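Translation initiation factor eif-2b-like protein (PDB 4ZEO) is the delta subunit of the eIF2B complex, the exchange factor for eIF2, and probably acts in the initiation of translation. Local coordinates at residues 213-216 and 217-221. Sequence-based numbering, arbitrary orientation.
Sequences IEYL and TECRP
T217 N and I213 O, 2.9 Å apart, begin a run of four consecutive i to i+4 hydrogen bonds, from I213 to R220, that closes the C-terminal end of helix 200-219. E218 N bonds to E214 O and C219 N to Y215 O in the same way, and R220 N to L216 O at 3.0 Å. R220 is the first residue to leave helical geometry, and P221 follows it in the loop. I213 O takes a second bond from T217 OG1, 2.8 Å away and 38° above the carbonyl plane, on the opposite face from T217 N. The T217 hydroxyl lies beside its own backbone N (chi1 -59°), which turns it back to the carbonyl one turn earlier.

This segment belongs to the bundle of helices that precedes the parallel sheet of this eIF2B alpha/beta/delta-family subunit, where L216 packs on V159 of helix 157-168 and on T181 and F185 of helix 174-191. Along the flank facing helix 157-168, Y215 and C219 form a sulfur-aromatic contact: SG sits over one ring face, offset toward the rim, 3.8 Å from the Y215 ring centroid, and comes nearest to CZ of that ring at 3.5 Å. With CG opposite the backbone N (chi1 171°), the Y215 ring runs alongside the next turn, and its OH makes a weak hydrogen bond to L160 O. Replacing Y215 by an alanine is likely to leave C219 SG without its aromatic neighbour and L160 O without this weak donor. On the exposed side, E214 OE2 and E218 OE2 lie 5.0 Å apart, a like-charge pair that may be mildly unfavourable.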
loop_
_atom_site.group_PDB
_atom_site.type_symbol
_atom_site.label_atom_id
_atom_site.label_comp_id
_atom_site.label_asym_id
_atom_site.label_seq_id
_atom_site.Cartn_x
_atom_site.Cartn_y
_atom_site.Cartn_z
ATOM N N ILE A 213 17.491 -4.572 -7.536
ATOM C CA ILE A 213 16.497 -5.411 -6.870
ATOM C C ILE A 213 17.136 -6.261 -5.768
ATOM O O ILE A 213 16.590 -6.398 -4.681
ATOM C CB ILE A 213 15.793 -6.328 -7.878
ATOM C CG1 ILE A 213 15.148 -5.472 -8.971
ATOM C CG2 ILE A 213 14.744 -7.212 -7.188
ATOM C CD1 ILE A 213 14.454 -6.260 -10.037
ATOM N N GLU A 214 18.301 -6.817 -6.051
ATOM C CA GLU A 214 18.984 -7.657 -5.089
ATOM C C GLU A 214 19.381 -6.844 -3.876
ATOM O O GLU A 214 19.287 -7.317 -2.744
ATOM C CB GLU A 214 20.239 -8.299 -5.704
ATOM C CG GLU A 214 19.962 -9.537 -6.549
ATOM C CD GLU A 214 21.205 -10.093 -7.245
ATOM O OE1 GLU A 214 21.101 -10.507 -8.420
ATOM O OE2 GLU A 214 22.281 -10.138 -6.603
ATOM N N TYR A 215 19.821 -5.616 -4.116
ATOM C CA TYR A 215 20.183 -4.764 -3.021
ATOM C C TYR A 215 18.976 -4.426 -2.142
ATOM O O TYR A 215 19.063 -4.467 -0.905
ATOM C CB TYR A 215 20.838 -3.492 -3.532
ATOM C CG TYR A 215 21.027 -2.488 -2.445
ATOM C CD1 TYR A 215 22.046 -2.636 -1.517
ATOM C CD2 TYR A 215 20.161 -1.412 -2.307
ATOM C CE1 TYR A 215 22.222 -1.723 -0.502
ATOM C CE2 TYR A 215 20.326 -0.496 -1.287
ATOM C CZ TYR A 215 21.354 -0.657 -0.389
ATOM O OH TYR A 215 21.518 0.252 0.627
ATOM N N LEU A 216 17.865 -4.069 -2.780
ATOM C CA LEU A 216 16.657 -3.712 -2.051
ATOM C C LEU A 216 16.111 -4.882 -1.225
ATOM O O LEU A 216 15.594 -4.692 -0.105
ATOM C CB LEU A 216 15.580 -3.199 -3.013
ATOM C CG LEU A 216 15.874 -1.817 -3.591
ATOM C CD1 LEU A 216 14.875 -1.446 -4.680
ATOM C CD2 LEU A 216 15.907 -0.781 -2.471
ATOM N N THR A 217 16.219 -6.081 -1.792
ATOM C CA THR A 217 15.790 -7.307 -1.131
ATOM C C THR A 217 16.623 -7.580 0.100
ATOM O O THR A 217 16.139 -8.125 1.081
ATOM C CB THR A 217 15.877 -8.520 -2.077
ATOM O OG1 THR A 217 15.049 -8.286 -3.220
ATOM C CG2 THR A 217 15.403 -9.777 -1.388
ATOM N N GLU A 218 17.896 -7.236 0.020
ATOM C CA GLU A 218 18.811 -7.381 1.139
ATOM C C GLU A 218 18.438 -6.438 2.283
ATOM O O GLU A 218 18.507 -6.835 3.441
ATOM C CB GLU A 218 20.252 -7.141 0.676
ATOM C CG GLU A 218 20.895 -8.370 0.018
ATOM C CD GLU A 218 21.997 -8.049 -1.004
ATOM O OE1 GLU A 218 22.538 -6.917 -1.040
ATOM O OE2 GLU A 218 22.340 -8.971 -1.770
ATOM N N CYS A 219 18.046 -5.203 1.947
ATOM C CA CYS A 219 17.608 -4.196 2.925
ATOM C C CYS A 219 16.351 -4.617 3.654
ATOM O O CYS A 219 16.227 -4.417 4.856
ATOM C CB CYS A 219 17.357 -2.841 2.264
ATOM S SG CYS A 219 18.814 -2.084 1.570
ATOM N N ARG A 220 15.396 -5.143 2.898
ATOM C CA ARG A 220 14.172 -5.679 3.462
ATOM C C ARG A 220 13.500 -6.595 2.453
ATOM O O ARG A 220 13.503 -6.300 1.262
ATOM C CB ARG A 220 13.231 -4.542 3.869
ATOM C CG ARG A 220 11.993 -5.005 4.617
ATOM C CD ARG A 220 11.090 -3.859 5.013
ATOM N NE ARG A 220 9.814 -4.374 5.500
ATOM C CZ ARG A 220 8.801 -3.623 5.917
ATOM N NH1 ARG A 220 8.903 -2.300 5.921
ATOM N NH2 ARG A 220 7.682 -4.205 6.326
ATOM N N PRO A 221 12.885 -7.689 2.928
ATOM C CA PRO A 221 12.115 -8.499 1.991
ATOM C C PRO A 221 11.069 -7.636 1.292
ATOM O O PRO A 221 10.427 -6.795 1.922
ATOM C CB PRO A 221 11.468 -9.547 2.906
ATOM C CG PRO A 221 12.463 -9.714 4.006
ATOM C CD PRO A 221 12.924 -8.309 4.270
#